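Local coordinates for protein carbon monoxide dehydrogenase (Thermococcus sp. AM4, PDB 6T7J) that probably oxidises carbon monoxide to carbon dioxide and passes the electrons through iron-sulfur clusters to ferredoxin, here with a nickel-free, broken cluster at its active site, at residues H103-V107 with H269-L273; S231-T235 with V523-R527; R118-Y122 with A378-E383; N299-C304 with V316-F322; L130-A134 with I149-L153. All blocks are in the same frame, centred on the assembly; numbering follows the deposited sequence.

Contact 1: H103-V107 with H269-L273; sequences HARDV and HNPIL. With MSK (Broken Fe4S4 cluster), chain F.
His-103 lays its imidazole against the turn formed by His-269, Asn-270 and Pro-271. Its NE2 stands 3.3 Å from His-269 O, while its CE1 meets Pro-271 CD edge-on at 3.7 Å. The Asn-270 amide crosses the same ring with the two planes 49° apart, and Asn-270 ND2 reaches toward the helix between the His-103 ring and Asp-106, 3.4 Å from Asp-106 CB. With CG anti to the backbone N (chi1 -173°), the His-103 ring swings off helix 81-115 into this corner. Proline suits the spot because its CD gives the ring a rigid apolar rest at the first turn of helix 271-281. Val-107 divides its branches, CG2 resting against Asn-270 OD1 and CG1 packing on Ile-272 CD1 at 4.1 Å.

Asn-270 is held from several directions. As N-cap of helix 271-281 it accepts a weak but straight bond from Ile-272 N to OD1, 3.3 Å long. Its ND2 gives a hydrogen bond to Tyr-341 OH, and that hydroxyl is also bonded to Asp-106 OD2, which makes a salt bridge to Lys-365. Asp-340 fixes the backbone N of both His-269 and Asn-270.

At the far end, His-269 NE2 binds iron FE1 of the broken cluster at 2.2 Å, and Cys-305 SG shares that iron. The chemistry thus runs from metal ligand to helix cap. The cap, the proline and the bonds to Asp-340 fix the backbone of the ligand histidine against helix 81-115, which is likely to limit how far its imidazole can stray from the cluster.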
# COMPACT_ATOMS: atom_id res chain seq x y z
N HIS A 103 -12.21 -7.38 1.03
CA HIS A 103 -13.19 -8.47 1.06
C HIS A 103 -14.02 -8.41 2.34
O HIS A 103 -15.27 -8.38 2.30
CB HIS A 103 -12.43 -9.80 0.93
CG HIS A 103 -13.30 -11.01 0.79
ND1 HIS A 103 -14.66 -10.99 0.99
CD2 HIS A 103 -12.99 -12.29 0.47
CE1 HIS A 103 -15.15 -12.20 0.79
NE2 HIS A 103 -14.15 -13.01 0.48
N ALA A 104 -13.34 -8.39 3.48
CA ALA A 104 -14.04 -8.32 4.77
C ALA A 104 -14.89 -7.06 4.86
O ALA A 104 -15.97 -7.09 5.45
CB ALA A 104 -13.03 -8.36 5.91
N ARG A 105 -14.42 -5.95 4.30
CA ARG A 105 -15.15 -4.69 4.39
C ARG A 105 -16.46 -4.75 3.62
O ARG A 105 -17.49 -4.25 4.09
CB ARG A 105 -14.28 -3.54 3.87
CG ARG A 105 -14.72 -2.16 4.34
CD ARG A 105 -14.11 -1.07 3.48
NE ARG A 105 -12.72 -1.36 3.11
CZ ARG A 105 -11.66 -0.94 3.79
NH1 ARG A 105 -10.44 -1.26 3.38
NH2 ARG A 105 -11.81 -0.20 4.88
N ASP A 106 -16.45 -5.36 2.43
CA ASP A 106 -17.69 -5.53 1.69
C ASP A 106 -18.67 -6.42 2.45
O ASP A 106 -19.87 -6.11 2.53
CB ASP A 106 -17.39 -6.11 0.30
CG ASP A 106 -16.70 -5.11 -0.60
OD1 ASP A 106 -16.81 -3.89 -0.34
OD2 ASP A 106 -16.03 -5.54 -1.57
N VAL A 107 -18.18 -7.52 3.02
CA VAL A 107 -19.11 -8.36 3.77
C VAL A 107 -19.61 -7.64 5.02
O VAL A 107 -20.77 -7.82 5.43
CB VAL A 107 -18.49 -9.73 4.12
CG1 VAL A 107 -19.54 -10.64 4.73
CG2 VAL A 107 -17.90 -10.37 2.88
N HIS A 269 -14.09 -14.17 -5.42
CA HIS A 269 -13.81 -14.34 -4.00
C HIS A 269 -14.99 -14.04 -3.07
O HIS A 269 -15.19 -14.76 -2.09
CB HIS A 269 -12.61 -13.47 -3.60
CG HIS A 269 -11.29 -14.13 -3.86
ND1 HIS A 269 -10.77 -14.28 -5.12
CD2 HIS A 269 -10.40 -14.69 -3.01
CE1 HIS A 269 -9.60 -14.90 -5.04
NE2 HIS A 269 -9.36 -15.17 -3.77
N ASN A 270 -15.75 -12.98 -3.34
CA ASN A 270 -16.79 -12.55 -2.40
C ASN A 270 -18.08 -13.32 -2.65
O ASN A 270 -18.63 -13.25 -3.76
CB ASN A 270 -17.05 -11.06 -2.52
CG ASN A 270 -17.56 -10.46 -1.23
OD1 ASN A 270 -18.33 -11.10 -0.51
ND2 ASN A 270 -17.13 -9.25 -0.92
N PRO A 271 -18.60 -14.05 -1.66
CA PRO A 271 -19.83 -14.83 -1.87
C PRO A 271 -21.11 -14.02 -1.87
O PRO A 271 -22.17 -14.58 -2.20
CB PRO A 271 -19.81 -15.83 -0.71
CG PRO A 271 -19.09 -15.11 0.38
CD PRO A 271 -18.04 -14.28 -0.31
N ILE A 272 -21.06 -12.73 -1.50
CA ILE A 272 -22.24 -11.88 -1.55
C ILE A 272 -22.89 -11.95 -2.92
O ILE A 272 -24.12 -11.90 -3.06
CB ILE A 272 -21.89 -10.42 -1.17
CG1 ILE A 272 -21.12 -10.33 0.15
CG2 ILE A 272 -23.14 -9.55 -1.12
CD1 ILE A 272 -21.53 -11.31 1.22
N LEU A 273 -22.06 -12.06 -3.96
CA LEU A 273 -22.52 -12.16 -5.34
C LEU A 273 -22.80 -13.60 -5.76
O LEU A 273 -23.84 -13.89 -6.37
CB LEU A 273 -21.48 -11.53 -6.27
CG LEU A 273 -21.57 -11.89 -7.75
CD1 LEU A 273 -22.68 -11.10 -8.42
CD2 LEU A 273 -20.24 -11.66 -8.45
S1 MSK F . -8.05 -17.86 -5.44
S3 MSK F . -5.27 -16.49 -3.87
S4 MSK F . -4.84 -18.26 -6.77
S5 MSK F . -5.97 -19.65 -3.82
FE1 MSK F . -8.52 -17.15 -3.35
FE2 MSK F . -6.42 -19.47 -5.87
FE3 MSK F . -4.25 -18.30 -4.68
FE4 MSK F . -6.11 -16.76 -5.91

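Contact 2: S231-T235 with V523-R527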
# COMPACT_ATOMS: atom_id res chain seq x y z
N SER A 231 -9.50 -11.35 7.68
CA SER A 231 -9.94 -12.64 7.17
C SER A 231 -10.87 -13.34 8.16
O SER A 231 -11.84 -14.00 7.76
CB SER A 231 -8.73 -13.52 6.87
OG SER A 231 -8.30 -13.36 5.53
N MET A 232 -10.60 -13.18 9.46
CA MET A 232 -11.45 -13.76 10.48
C MET A 232 -12.86 -13.18 10.43
O MET A 232 -13.85 -13.91 10.51
CB MET A 232 -10.83 -13.54 11.86
CG MET A 232 -11.49 -14.34 12.97
SD MET A 232 -11.07 -16.09 12.92
CE MET A 232 -9.40 -16.05 13.57
N MET A 233 -12.95 -11.85 10.30
CA MET A 233 -14.26 -11.21 10.15
C MET A 233 -14.96 -11.68 8.89
O MET A 233 -16.16 -11.95 8.90
CB MET A 233 -14.11 -9.69 10.12
CG MET A 233 -13.98 -9.03 11.49
SD MET A 233 -13.69 -7.26 11.33
CE MET A 233 -13.96 -7.05 9.58
N ALA A 234 -14.22 -11.78 7.78
CA ALA A 234 -14.81 -12.26 6.54
C ALA A 234 -15.44 -13.63 6.74
O ALA A 234 -16.61 -13.85 6.39
CB ALA A 234 -13.74 -12.32 5.44
N THR A 235 -14.69 -14.56 7.34
CA THR A 235 -15.21 -15.92 7.54
C THR A 235 -16.41 -15.93 8.48
O THR A 235 -17.45 -16.53 8.18
CB THR A 235 -14.10 -16.82 8.07
OG1 THR A 235 -13.08 -16.98 7.08
CG2 THR A 235 -14.65 -18.19 8.45
N VAL A 523 -9.83 -16.81 2.77
CA VAL A 523 -10.11 -16.18 4.05
C VAL A 523 -10.41 -17.23 5.11
O VAL A 523 -10.15 -17.03 6.30
CB VAL A 523 -11.25 -15.15 3.92
CG1 VAL A 523 -10.77 -13.92 3.15
CG2 VAL A 523 -12.46 -15.78 3.25
N ASP A 524 -10.93 -18.39 4.69
CA ASP A 524 -11.23 -19.47 5.62
C ASP A 524 -9.98 -20.13 6.17
O ASP A 524 -10.11 -21.07 6.97
CB ASP A 524 -12.12 -20.51 4.95
CG ASP A 524 -13.57 -20.07 4.89
OD1 ASP A 524 -13.86 -18.94 5.33
OD2 ASP A 524 -14.41 -20.86 4.41
N CYS A 525 -8.78 -19.70 5.77
CA CYS A 525 -7.60 -20.07 6.54
C CYS A 525 -7.72 -19.61 7.98
O CYS A 525 -7.11 -20.20 8.87
CB CYS A 525 -6.33 -19.48 5.91
SG CYS A 525 -5.97 -20.06 4.25
N SER A 526 -8.52 -18.56 8.23
CA SER A 526 -8.82 -18.17 9.60
C SER A 526 -9.36 -19.36 10.40
O SER A 526 -9.03 -19.53 11.58
CB SER A 526 -9.81 -17.01 9.62
OG SER A 526 -10.99 -17.31 8.89
N ARG A 527 -10.18 -20.20 9.75
CA ARG A 527 -10.66 -21.42 10.39
C ARG A 527 -9.51 -22.24 10.95
O ARG A 527 -9.54 -22.69 12.10
CB ARG A 527 -11.47 -22.26 9.40
CG ARG A 527 -12.74 -21.61 8.89
CD ARG A 527 -13.69 -22.67 8.34
NE ARG A 527 -14.56 -22.14 7.30
CZ ARG A 527 -15.75 -21.60 7.53
NH1 ARG A 527 -16.21 -21.50 8.77
NH2 ARG A 527 -16.48 -21.15 6.52
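Thr-235 and Ser-526 bring their hydroxyls together through different first torsions: in Thr-235 OG1 lies anti to the carbonyl carbon (chi1 -66°), whereas in Ser-526 OG sits between the backbone N and the carbonyl carbon (chi1 55°), leaving the two oxygens 2.8 Å apart. Thr-235 OG1 donates to Asp-524 OD1 at 2.7 Å, using that oxygen's anti lone pair. Ser-526 OG donates back to Val-523 O at 2.7 Å, and Ser-526 N bonds to the same carbonyl, gripping it twice. Threonine also offers a methyl: CG2 lies 3.6 Å above the centre of the Arg-527 guanidinium plane, while Arg-527 NH2 makes a 3.0 Å salt bridge to Asp-524 OD2. Asp-239 pairs with NH1 of that arginine. Ala-234 is small enough to bring helix 212-242 close to Val-523, CB to CB 4.1 Å, and the bent chain of Met-232 rests its SD 3.7 Å from Ser-526 CB. A leucine in place of Asp-524 would probably leave the Thr-235 hydroxyl without its carboxylate acceptor and Arg-527 without one charge partner. Much of the buried polarity is thus paired within the contact, Asp-239 completing it, where helix 212-242 meets the N-terminal part of helix 525-538.

Contact 3: R118-Y122 with A378-E383; sequences RFQYY and AEKADE
The carbonyl oxygen of Ala-378 is approached from both segments: Ala-381 N donates to it at 3.2 Å, closing a type I turn, and the Tyr-122 ring brings CE2 to it edge-on at 3.9 Å. The next carbonyl, Glu-379 O, meets the edge of the Tyr-121 ring, 3.5 Å from CE2. Ring C-H edges carry a slight positive polarity, which suits such oxygens.

Tyr-121, its CG anti to the carbonyl carbon (chi1 -75°), sends its ring across to lie flat against Asp-382. The Asp-382 CB makes a CH-pi contact 3.8 Å from the ring centroid, and the carboxylate stacks on the ring with the planes 11° apart. The Tyr-121 OH ends 3.1 Å from Glu-383 OE2. A serine in place of Tyr-121 would probably open a gap beside Asp-382 and leave Glu-379 O without the ring edge it faces.

The small Ala-378 suits its place under Phe-119, for its CB sits 3.5 Å from the ring centroid and only 7° off the normal. Ala-381 CB packs beside Tyr-122 CE2 at 4.0 Å.

Lys-276, from outside the two segments, ties several of these groups together: it salt-bridges Asp-382 OD1, bonds Tyr-121 O and makes a cation-pi contact with Tyr-122, whose OH bonds Ile-272 O. Near the surface, then, aromatic faces and edges carry the join between the loop after helix 81-115 and the start of helix 381-395, and a lysine probably offsets the aspartate charge stacked on a tyrosine.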
# COMPACT_ATOMS: atom_id res chain seq x y z
N ARG A 118 -32.03 -3.20 6.05
CA ARG A 118 -31.99 -2.56 4.74
C ARG A 118 -31.89 -3.56 3.59
O ARG A 118 -32.62 -3.43 2.60
CB ARG A 118 -30.82 -1.57 4.68
CG ARG A 118 -31.03 -0.33 5.54
CD ARG A 118 -30.07 0.79 5.17
NE ARG A 118 -28.90 0.82 6.05
CZ ARG A 118 -27.67 0.49 5.67
NH1 ARG A 118 -27.44 0.11 4.42
NH2 ARG A 118 -26.67 0.54 6.54
N PHE A 119 -31.00 -4.55 3.69
CA PHE A 119 -30.80 -5.53 2.63
C PHE A 119 -31.64 -6.77 2.96
O PHE A 119 -31.14 -7.78 3.46
CB PHE A 119 -29.33 -5.88 2.48
CG PHE A 119 -28.44 -4.70 2.22
CD1 PHE A 119 -28.81 -3.72 1.32
CD2 PHE A 119 -27.22 -4.58 2.87
CE1 PHE A 119 -27.99 -2.64 1.08
CE2 PHE A 119 -26.40 -3.50 2.63
CZ PHE A 119 -26.78 -2.53 1.73
N GLN A 120 -32.93 -6.69 2.65
CA GLN A 120 -33.82 -7.79 2.98
C GLN A 120 -33.61 -9.02 2.10
O GLN A 120 -34.27 -10.04 2.33
CB GLN A 120 -35.28 -7.34 2.90
CG GLN A 120 -35.56 -6.02 3.60
CD GLN A 120 -36.51 -6.17 4.78
OE1 GLN A 120 -37.70 -6.43 4.60
NE2 GLN A 120 -35.98 -6.01 5.99
N TYR A 121 -32.72 -8.96 1.11
CA TYR A 121 -32.34 -10.16 0.38
C TYR A 121 -31.30 -10.99 1.12
O TYR A 121 -30.89 -12.03 0.60
CB TYR A 121 -31.81 -9.79 -1.01
CG TYR A 121 -32.89 -9.37 -1.98
CD1 TYR A 121 -33.94 -10.23 -2.29
CD2 TYR A 121 -32.87 -8.12 -2.58
CE1 TYR A 121 -34.93 -9.85 -3.18
CE2 TYR A 121 -33.85 -7.74 -3.47
CZ TYR A 121 -34.89 -8.60 -3.76
OH TYR A 121 -35.87 -8.22 -4.65
N TYR A 122 -30.88 -10.56 2.30
CA TYR A 122 -29.89 -11.28 3.09
C TYR A 122 -30.40 -11.44 4.52
O TYR A 122 -31.01 -10.53 5.08
CB TYR A 122 -28.54 -10.56 3.08
CG TYR A 122 -27.91 -10.48 1.71
CD1 TYR A 122 -27.06 -11.48 1.26
CD2 TYR A 122 -28.18 -9.41 0.86
CE1 TYR A 122 -26.48 -11.42 0.01
CE2 TYR A 122 -27.61 -9.34 -0.40
CZ TYR A 122 -26.76 -10.35 -0.82
OH TYR A 122 -26.18 -10.29 -2.07
N ALA A 378 -26.18 -4.68 -3.06
CA ALA A 378 -26.92 -5.57 -2.16
C ALA A 378 -28.43 -5.32 -2.24
O ALA A 378 -29.21 -6.28 -2.19
CB ALA A 378 -26.42 -5.39 -0.73
N GLU A 379 -28.85 -4.06 -2.38
CA GLU A 379 -30.26 -3.74 -2.24
C GLU A 379 -31.10 -4.31 -3.38
O GLU A 379 -32.26 -4.68 -3.16
CB GLU A 379 -30.45 -2.23 -2.14
CG GLU A 379 -31.64 -1.83 -1.27
CD GLU A 379 -31.90 -0.33 -1.29
OE1 GLU A 379 -31.20 0.40 -0.55
OE2 GLU A 379 -32.80 0.11 -2.03
N LYS A 380 -30.55 -4.37 -4.59
CA LYS A 380 -31.25 -4.94 -5.74
C LYS A 380 -30.61 -6.26 -6.18
O LYS A 380 -30.56 -6.58 -7.36
CB LYS A 380 -31.27 -3.95 -6.90
CG LYS A 380 -32.02 -2.66 -6.61
CD LYS A 380 -33.52 -2.90 -6.51
CE LYS A 380 -34.26 -1.65 -6.03
NZ LYS A 380 -35.72 -1.90 -5.85
N ALA A 381 -30.13 -7.04 -5.20
CA ALA A 381 -29.30 -8.20 -5.49
C ALA A 381 -30.02 -9.20 -6.39
O ALA A 381 -29.46 -9.67 -7.39
CB ALA A 381 -28.87 -8.87 -4.18
N ASP A 382 -31.25 -9.56 -6.04
CA ASP A 382 -31.96 -10.59 -6.79
C ASP A 382 -32.25 -10.14 -8.22
O ASP A 382 -32.19 -10.95 -9.15
CB ASP A 382 -33.25 -10.97 -6.06
CG ASP A 382 -33.04 -12.05 -5.02
OD1 ASP A 382 -32.09 -11.93 -4.22
OD2 ASP A 382 -33.83 -13.02 -5.00
N GLU A 383 -32.56 -8.86 -8.41
CA GLU A 383 -32.83 -8.36 -9.76
C GLU A 383 -31.58 -8.41 -10.63
O GLU A 383 -31.65 -8.84 -11.80
CB GLU A 383 -33.38 -6.93 -9.69
CG GLU A 383 -34.83 -6.85 -9.22
CD GLU A 383 -34.96 -6.58 -7.73
OE1 GLU A 383 -35.88 -5.83 -7.35
OE2 GLU A 383 -34.14 -7.10 -6.95

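Contact 4: N299-C304 with V316-F322; sequences NVVGMC and VPIAGSF. With MSK (Broken Fe4S4 cluster), chain F.
Gly-302 supplies both backbone hydrogen bonds that tie strand 297-303 to the short strand 318-320: its N donates to Pro-317 O at 2.9 Å, and its O accepts from Ala-319 N at 2.7 Å. The two bonds flank Ile-318, the pattern of a parallel bridge. The short strand segments diverge by 51°, and pairing is loose beyond this point.

Apolar contacts flank the bridge. Val-301 CG2 packs 3.9 Å from Ala-319 CB, and its CG1 meets Pro-317 CG, the two side chains crossing at about a right angle.

Other side chains pack on the opposite backbone. Ile-318, with CG1 anti to its backbone N (chi1 -164°), brings that atom to 3.3 Å from Gly-302 O. Met-303 is bent at its last torsion and turns CE to 3.5 Å from Gly-320 C. Glycine suits that place, because a beta carbon on it would press into the methionine methyl.

Cys-304 SG touches Phe-322 CA at 3.6 Å. Both residues line the broken cluster, Phe-322 CB lying 3.6 Å from sulfur S4 and Cys-304 approaching through CB, 3.7 Å from sulfur S1. Residues around the C-terminal ends of these strands thus line the pocket, the usual place for a site in a Rossmann-like parallel sheet.

The pair belongs to a beta-alpha-beta unit whose helix is 304-314. Strand 261-268 bonds to the other side of strand 297-303, and 318-320 is an edge strand within this chain. Helix 480-489 packs on Ile-318 and Ser-321, helix 271-281 on Val-300 and Val-316, and Met-60 of the second subunit on Phe-322.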
# COMPACT_ATOMS: atom_id res chain seq x y z
N ASN A 299 -26.74 -24.94 -15.30
CA ASN A 299 -25.74 -25.54 -14.43
C ASN A 299 -24.74 -24.45 -14.06
O ASN A 299 -24.06 -23.89 -14.93
CB ASN A 299 -25.05 -26.71 -15.15
CG ASN A 299 -23.85 -27.24 -14.40
OD1 ASN A 299 -23.92 -27.53 -13.21
ND2 ASN A 299 -22.73 -27.39 -15.11
N VAL A 300 -24.66 -24.14 -12.77
CA VAL A 300 -23.72 -23.15 -12.26
C VAL A 300 -22.57 -23.87 -11.59
O VAL A 300 -22.78 -24.70 -10.69
CB VAL A 300 -24.40 -22.17 -11.29
CG1 VAL A 300 -23.59 -20.89 -11.18
CG2 VAL A 300 -25.80 -21.89 -11.75
N VAL A 301 -21.36 -23.56 -12.02
CA VAL A 301 -20.14 -24.12 -11.47
C VAL A 301 -19.30 -22.98 -10.91
O VAL A 301 -19.48 -21.82 -11.29
CB VAL A 301 -19.35 -24.93 -12.52
CG1 VAL A 301 -20.26 -25.98 -13.14
CG2 VAL A 301 -18.80 -24.00 -13.58
N GLY A 302 -18.40 -23.32 -10.00
CA GLY A 302 -17.56 -22.31 -9.38
C GLY A 302 -16.09 -22.50 -9.66
O GLY A 302 -15.64 -23.61 -9.96
N MET A 303 -15.32 -21.42 -9.57
CA MET A 303 -13.88 -21.47 -9.71
C MET A 303 -13.25 -20.61 -8.63
O MET A 303 -13.81 -19.59 -8.22
CB MET A 303 -13.41 -21.00 -11.09
CG MET A 303 -13.82 -21.91 -12.24
SD MET A 303 -12.80 -21.69 -13.71
CE MET A 303 -11.50 -22.87 -13.39
N CYS A 304 -12.09 -21.05 -8.16
CA CYS A 304 -11.29 -20.34 -7.15
C CYS A 304 -12.12 -20.18 -5.87
O CYS A 304 -12.97 -21.02 -5.57
CB CYS A 304 -10.76 -19.04 -7.74
SG CYS A 304 -9.40 -19.28 -8.91
N VAL A 316 -22.36 -26.49 -4.72
CA VAL A 316 -22.14 -26.14 -6.12
C VAL A 316 -20.88 -26.84 -6.62
O VAL A 316 -19.84 -26.78 -5.94
CB VAL A 316 -22.03 -24.62 -6.30
CG1 VAL A 316 -21.70 -24.26 -7.74
CG2 VAL A 316 -23.31 -23.93 -5.84
N PRO A 317 -20.91 -27.52 -7.76
CA PRO A 317 -19.69 -28.18 -8.26
C PRO A 317 -18.62 -27.15 -8.59
O PRO A 317 -18.91 -26.08 -9.12
CB PRO A 317 -20.17 -28.92 -9.51
CG PRO A 317 -21.41 -28.19 -9.94
CD PRO A 317 -22.06 -27.72 -8.67
N ILE A 318 -17.38 -27.49 -8.26
CA ILE A 318 -16.24 -26.62 -8.53
C ILE A 318 -15.53 -27.13 -9.78
O ILE A 318 -15.24 -28.33 -9.90
CB ILE A 318 -15.30 -26.54 -7.30
CG1 ILE A 318 -14.35 -25.35 -7.42
CG2 ILE A 318 -14.54 -27.85 -7.06
CD1 ILE A 318 -14.22 -24.57 -6.13
N ALA A 319 -15.29 -26.22 -10.72
CA ALA A 319 -14.80 -26.62 -12.04
C ALA A 319 -13.28 -26.65 -12.14
O ALA A 319 -12.74 -27.39 -12.97
CB ALA A 319 -15.36 -25.67 -13.11
N GLY A 320 -12.58 -25.88 -11.32
CA GLY A 320 -11.13 -25.87 -11.39
C GLY A 320 -10.55 -24.76 -10.54
O GLY A 320 -11.27 -23.96 -9.94
N SER A 321 -9.22 -24.74 -10.51
CA SER A 321 -8.47 -23.80 -9.69
C SER A 321 -7.97 -22.63 -10.54
O SER A 321 -8.43 -22.43 -11.67
CB SER A 321 -7.33 -24.54 -8.98
OG SER A 321 -6.41 -25.07 -9.93
N PHE A 322 -7.02 -21.87 -10.01
CA PHE A 322 -6.51 -20.64 -10.60
C PHE A 322 -6.14 -20.82 -12.07
O PHE A 322 -6.84 -20.34 -12.96
CB PHE A 322 -5.30 -20.16 -9.80
CG PHE A 322 -4.69 -18.89 -10.32
CD1 PHE A 322 -5.45 -17.75 -10.48
CD2 PHE A 322 -3.34 -18.85 -10.64
CE1 PHE A 322 -4.88 -16.58 -10.96
CE2 PHE A 322 -2.77 -17.69 -11.12
CZ PHE A 322 -3.54 -16.55 -11.28
S1 MSK F . -8.05 -17.86 -5.44
S3 MSK F . -5.27 -16.49 -3.87
S4 MSK F . -4.84 -18.26 -6.77
S5 MSK F . -5.97 -19.65 -3.82
FE1 MSK F . -8.52 -17.15 -3.35
FE2 MSK F . -6.42 -19.47 -5.87
FE3 MSK F . -4.25 -18.30 -4.68
FE4 MSK F . -6.11 -16.76 -5.91

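Contact 5: L130-A134 with I149-L153; sequences LKSLA and IAREL
Leu-130 to Ala-134 and Ile-149 to Leu-153 are turns of two helices whose segment axes pass 10.0 Å apart with their N-to-C directions 42° apart. The side chains that bridge the gap are almost wholly aliphatic.

Leu-153 carries one half of the contact. With its CG anti to the backbone N (chi1 178°), it stretches toward the partner helix and divides its two methyls: CD2 is 3.6 Å from Leu-130 CD1 and 3.8 Å from Leu-133 CD2, while CD1 approaches Ala-134 CA. Leu-130 and Leu-153 run past one another in opposite directions, flank to flank, whereas Leu-133 crosses Leu-153 at about a right angle.

Ile-149 carries the other half. Its CG2 branch sits 3.8 Å from Ala-134 CB and 3.9 Å from Leu-130 CD1, and the longer branch ends with CD1 4.1 Å from Lys-131 CG. Lysine suits this margin because its methylenes can cross over an isoleucine while the amine extends beyond it. The alanines serve as shallow places: Ala-134 admits Ile-149 and Leu-153 close to its helix, and Ala-150 CB allows Leu-130 CD2 to approach to 4.0 Å.

Phe-111 of helix 81-115 touches Leu-130, Ala-150 and Leu-153, and Tyr-236 and Ile-240 of helix 212-242 touch Leu-133, so the pair rests on two of the longest helices of the chain. With no hydrogen bond between residues 130-134 and 149-153, the helices are held together here by hydrophobic burial and by the fit of branched chains against small ones.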
# COMPACT_ATOMS: atom_id res chain seq x y z
N LEU A 130 -23.51 -15.57 15.61
CA LEU A 130 -23.58 -14.13 15.87
C LEU A 130 -23.51 -13.84 17.37
O LEU A 130 -22.71 -13.00 17.81
CB LEU A 130 -24.86 -13.56 15.26
CG LEU A 130 -25.42 -12.23 15.78
CD1 LEU A 130 -24.44 -11.09 15.60
CD2 LEU A 130 -26.73 -11.91 15.08
N LYS A 131 -24.33 -14.53 18.16
CA LYS A 131 -24.34 -14.29 19.60
C LYS A 131 -23.01 -14.67 20.24
O LYS A 131 -22.50 -13.93 21.09
CB LYS A 131 -25.50 -15.05 20.25
CG LYS A 131 -26.87 -14.53 19.85
CD LYS A 131 -27.94 -14.94 20.85
CE LYS A 131 -28.98 -15.84 20.21
NZ LYS A 131 -30.33 -15.68 20.82
N SER A 132 -22.42 -15.80 19.83
CA SER A 132 -21.16 -16.21 20.45
C SER A 132 -20.02 -15.27 20.09
O SER A 132 -19.20 -14.92 20.94
CB SER A 132 -20.82 -17.65 20.04
OG SER A 132 -19.45 -17.92 20.27
N LEU A 133 -19.96 -14.83 18.82
CA LEU A 133 -18.93 -13.88 18.42
C LEU A 133 -19.11 -12.54 19.12
O LEU A 133 -18.13 -11.90 19.51
CB LEU A 133 -18.94 -13.70 16.90
CG LEU A 133 -18.10 -12.56 16.33
CD1 LEU A 133 -16.63 -12.73 16.68
CD2 LEU A 133 -18.29 -12.44 14.82
N ALA A 134 -20.36 -12.11 19.31
CA ALA A 134 -20.60 -10.86 20.01
C ALA A 134 -20.20 -10.97 21.48
O ALA A 134 -19.64 -10.02 22.05
CB ALA A 134 -22.07 -10.45 19.88
N ILE A 149 -28.22 -7.06 18.39
CA ILE A 149 -26.92 -7.71 18.59
C ILE A 149 -26.06 -7.54 17.34
O ILE A 149 -24.87 -7.19 17.42
CB ILE A 149 -27.11 -9.20 18.93
CG1 ILE A 149 -27.94 -9.36 20.20
CG2 ILE A 149 -25.76 -9.89 19.08
CD1 ILE A 149 -28.40 -10.79 20.44
N ALA A 150 -26.66 -7.78 16.17
CA ALA A 150 -25.92 -7.64 14.92
C ALA A 150 -25.45 -6.21 14.70
O ALA A 150 -24.36 -5.98 14.18
CB ALA A 150 -26.79 -8.11 13.75
N ARG A 151 -26.26 -5.22 15.11
CA ARG A 151 -25.87 -3.82 14.96
C ARG A 151 -24.65 -3.49 15.81
O ARG A 151 -23.69 -2.88 15.32
CB ARG A 151 -27.04 -2.91 15.33
CG ARG A 151 -27.97 -2.57 14.18
CD ARG A 151 -28.79 -1.32 14.47
NE ARG A 151 -29.70 -1.50 15.60
CZ ARG A 151 -30.91 -2.05 15.51
NH1 ARG A 151 -31.67 -2.16 16.59
NH2 ARG A 151 -31.36 -2.48 14.34
N GLU A 152 -24.68 -3.88 17.09
CA GLU A 152 -23.53 -3.61 17.95
C GLU A 152 -22.28 -4.33 17.45
O GLU A 152 -21.18 -3.74 17.40
CB GLU A 152 -23.85 -4.01 19.39
CG GLU A 152 -25.18 -3.46 19.90
CD GLU A 152 -25.52 -3.94 21.30
OE1 GLU A 152 -26.67 -4.38 21.51
OE2 GLU A 152 -24.64 -3.87 22.18
N LEU A 153 -22.43 -5.60 17.07
CA LEU A 153 -21.31 -6.34 16.52
C LEU A 153 -20.76 -5.66 15.27
O LEU A 153 -19.54 -5.53 15.12
CB LEU A 153 -21.72 -7.78 16.20
CG LEU A 153 -20.60 -8.61 15.58
CD1 LEU A 153 -19.50 -8.82 16.60
CD2 LEU A 153 -21.11 -9.94 15.04

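Contacts 1, 2, 4 and 5 are buried, whereas contact 3 lies at the surface, and the chemistry follows. Contact 2 keeps its hydroxyls and charges paired in the interior, contact 5 is aliphatic, and contact 3 relies on aromatic rings with charged neighbours. Contacts 1 and 4 both reach the broken cluster, one through a metal ligand and the other through residues near the ends of two strands, with centres about 17 Å apart. Helix 81-115 is a common support: one segment of contact 1 lies on it, one segment of contact 3 follows its end, and residues of it touch contacts 2 and 5. Contact 1 also meets contact 2 where His-103 packs on Val-523, and contact 3 through Tyr-122 and Ile-272.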